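Local coordinates for chromosome partition protein Smc (Pyrococcus yayanosii, PDB 5XEI) that probably serves in chromosome condensation and partitioning, as an ATP-hydrolysing, DNA-binding homodimer whose heads and hinge are separated by coiled coils, at residues Tyr172-Lys176 with Ile357-Lys361. Sequence-based numbering, arbitrary orientation.
Sequences YDAKK and IEKEK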
ATOM      1  N   TYR A 172       8.388   5.088  -0.344  1.00 59.52           N
ATOM      2  CA  TYR A 172       7.602   5.592  -1.464  1.00 52.42           C
ATOM      3  C   TYR A 172       6.465   4.642  -1.807  1.00 55.62           C
ATOM      4  O   TYR A 172       5.382   5.082  -2.209  1.00 52.01           O
ATOM      5  CB  TYR A 172       8.504   5.812  -2.679  1.00 50.14           C
ATOM      6  CG  TYR A 172       9.533   6.881  -2.457  1.00 47.89           C
ATOM      7  CD1 TYR A 172      10.757   6.581  -1.861  1.00 53.74           C
ATOM      8  CD2 TYR A 172       9.280   8.198  -2.820  1.00 48.67           C
ATOM      9  CE1 TYR A 172      11.712   7.570  -1.637  1.00 49.36           C
ATOM     10  CE2 TYR A 172      10.228   9.198  -2.603  1.00 49.56           C
ATOM     11  CZ  TYR A 172      11.441   8.869  -2.012  1.00 49.17           C
ATOM     12  OH  TYR A 172      12.386   9.835  -1.780  1.00 53.20           O
ATOM     13  N   ASP A 173       6.681   3.332  -1.652  1.00 58.00           N
ATOM     14  CA  ASP A 173       5.600   2.402  -1.969  1.00 56.43           C
ATOM     15  C   ASP A 173       4.460   2.488  -0.959  1.00 58.11           C
ATOM     16  O   ASP A 173       3.293   2.316  -1.332  1.00 58.94           O
ATOM     17  CB  ASP A 173       6.144   0.988  -2.083  1.00 58.01           C
ATOM     18  CG  ASP A 173       6.838   0.740  -3.421  1.00 63.90           C
ATOM     19  OD1 ASP A 173       6.140   0.608  -4.457  1.00 61.38           O
ATOM     20  OD2 ASP A 173       8.084   0.690  -3.443  1.00 65.51           O
ATOM     21  N   ALA A 174       4.764   2.797   0.303  1.00 58.49           N
ATOM     22  CA  ALA A 174       3.704   3.050   1.276  1.00 57.38           C
ATOM     23  C   ALA A 174       2.886   4.285   0.903  1.00 61.96           C
ATOM     24  O   ALA A 174       1.652   4.258   0.955  1.00 61.81           O
ATOM     25  CB  ALA A 174       4.296   3.203   2.675  1.00 51.09           C
ATOM     26  N   LYS A 175       3.549   5.390   0.539  1.00 59.19           N
ATOM     27  CA  LYS A 175       2.801   6.567   0.101  1.00 53.53           C
ATOM     28  C   LYS A 175       1.968   6.249  -1.134  1.00 53.05           C
ATOM     29  O   LYS A 175       0.747   6.433  -1.140  1.00 56.02           O
ATOM     30  CB  LYS A 175       3.738   7.741  -0.170  1.00 53.08           C
ATOM     31  CG  LYS A 175       4.279   8.383   1.088  1.00 54.06           C
ATOM     32  CD  LYS A 175       4.912   9.729   0.775  1.00 57.59           C
ATOM     33  CE  LYS A 175       5.234  10.470   2.065  1.00 67.34           C
ATOM     34  NZ  LYS A 175       5.780  11.828   1.805  1.00 72.43           N
ATOM     35  N   LYS A 176       2.612   5.735  -2.183  1.00 52.13           N
ATOM     36  CA  LYS A 176       1.872   5.342  -3.376  1.00 52.14           C
ATOM     37  C   LYS A 176       0.619   4.534  -3.038  1.00 55.61           C
ATOM     38  O   LYS A 176      -0.439   4.756  -3.634  1.00 53.89           O
ATOM     39  CB  LYS A 176       2.764   4.546  -4.326  1.00 47.88           C
ATOM     40  CG  LYS A 176       1.983   3.990  -5.531  1.00 57.31           C
ATOM     41  CD  LYS A 176       2.844   3.145  -6.453  1.00 59.89           C
ATOM     42  CE  LYS A 176       2.072   2.747  -7.693  1.00 58.42           C
ATOM     43  NZ  LYS A 176       2.923   1.971  -8.630  1.00 68.73           N
ATOM     44  N   ILE A 357       5.260  10.083  -7.250  1.00 47.95           N
ATOM     45  CA  ILE A 357       5.833   9.060  -6.389  1.00 47.67           C
ATOM     46  C   ILE A 357       6.672   8.081  -7.204  1.00 50.54           C
ATOM     47  O   ILE A 357       7.834   7.807  -6.869  1.00 44.08           O
ATOM     48  CB  ILE A 357       4.725   8.343  -5.606  1.00 46.99           C
ATOM     49  CG1 ILE A 357       4.193   9.255  -4.505  1.00 49.88           C
ATOM     50  CG2 ILE A 357       5.273   7.094  -4.971  1.00 48.83           C
ATOM     51  CD1 ILE A 357       5.116   9.362  -3.312  1.00 49.55           C
ATOM     52  N   GLU A 358       6.102   7.538  -8.285  1.00 49.57           N
ATOM     53  CA  GLU A 358       6.829   6.532  -9.051  1.00 44.94           C
ATOM     54  C   GLU A 358       8.162   7.078  -9.530  1.00 51.47           C
ATOM     55  O   GLU A 358       9.185   6.385  -9.464  1.00 52.16           O
ATOM     56  CB  GLU A 358       6.013   6.053 -10.244  1.00 41.18           C
ATOM     57  CG  GLU A 358       4.681   5.474  -9.879  1.00 62.74           C
ATOM     58  CD  GLU A 358       3.728   5.416 -11.073  1.00 73.86           C
ATOM     59  OE1 GLU A 358       3.936   6.203 -12.037  1.00 71.79           O
ATOM     60  OE2 GLU A 358       2.761   4.605 -11.034  1.00 75.88           O
ATOM     61  N   LYS A 359       8.177   8.327  -9.989  1.00 47.59           N
ATOM     62  CA  LYS A 359       9.409   8.893 -10.500  1.00 44.49           C
ATOM     63  C   LYS A 359      10.400   9.197  -9.380  1.00 41.56           C
ATOM     64  O   LYS A 359      11.599   8.966  -9.547  1.00 38.33           O
ATOM     65  CB  LYS A 359       9.096  10.129 -11.339  1.00 46.25           C
ATOM     66  CG  LYS A 359       8.024   9.858 -12.387  1.00 58.73           C
ATOM     67  CD  LYS A 359       8.394   8.655 -13.299  1.00 69.75           C
ATOM     68  CE  LYS A 359       7.509   8.582 -14.564  1.00 72.11           C
ATOM     69  NZ  LYS A 359       6.059   8.914 -14.260  1.00 58.89           N
ATOM     70  N   GLU A 360       9.935   9.666  -8.225  1.00 39.77           N
ATOM     71  CA  GLU A 360      10.828   9.732  -7.073  1.00 42.46           C
ATOM     72  C   GLU A 360      11.394   8.355  -6.743  1.00 47.94           C
ATOM     73  O   GLU A 360      12.614   8.179  -6.635  1.00 41.21           O
ATOM     74  CB  GLU A 360      10.089  10.294  -5.870  1.00 45.69           C
ATOM     75  CG  GLU A 360       9.721  11.737  -6.002  1.00 48.07           C
ATOM     76  CD  GLU A 360       8.899  12.207  -4.825  1.00 57.29           C
ATOM     77  OE1 GLU A 360       9.444  12.372  -3.710  1.00 65.56           O
ATOM     78  OE2 GLU A 360       7.683  12.371  -5.009  1.00 62.97           O
ATOM     79  N   LYS A 361      10.510   7.365  -6.574  1.00 47.74           N
ATOM     80  CA  LYS A 361      10.924   5.990  -6.310  1.00 42.96           C
ATOM     81  C   LYS A 361      12.013   5.538  -7.273  1.00 43.06           C
ATOM     82  O   LYS A 361      13.075   5.058  -6.860  1.00 43.97           O
ATOM     83  CB  LYS A 361       9.700   5.081  -6.416  1.00 46.20           C
ATOM     84  CG  LYS A 361       9.946   3.594  -6.332  1.00 45.60           C
ATOM     85  CD  LYS A 361       8.657   2.847  -6.703  1.00 51.74           C
ATOM     86  CE  LYS A 361       8.740   1.340  -6.442  1.00 49.41           C
ATOM     87  NZ  LYS A 361       7.481   0.614  -6.811  1.00 54.29           N
TER
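K361 and D173 meet at the edge of the helix pair through the tip of the lysine. CB of K361 lies beside CB of Y172, 4.0 Å away. With CG anti to the backbone N (chi1 173°) and every later torsion extended, the chain climbs the flank of the pair, its tip closing on D173 and crossing that side chain at about a right angle. CD approaches both carboxylate oxygens, CE comes closer still, and NZ donates to D173 OD1 over 2.7 Å, a salt bridge using that oxygen's syn lone pair. F400 adds a cation-pi contact to the same lysine. Antiparallel helices 170-246 and 321-383 face each other here, their local axes 9.7 Å apart; this is the coiled-coil arm of an SMC protein close to its ABC-type ATPase head, with a small apolar centre of I357, Y172 CB and lysine methylenes flanked by charged pairs. At that centre buried I357 sets CG2 3.6 Å from CB of K176 and 4.2 Å from CB of Y172, and turns CD1 to CB of K175, 3.8 Å away. Backbone N of K361 lies over one face of the Y172 ring, displaced toward its rim, while CB of E360 approaches CE2 obliquely at 3.4 Å and OE1 of E360 lies at the ring edge, in plane. K176, likewise extended, leads NZ to a long salt bridge of 3.6 Å with OE2 of E358.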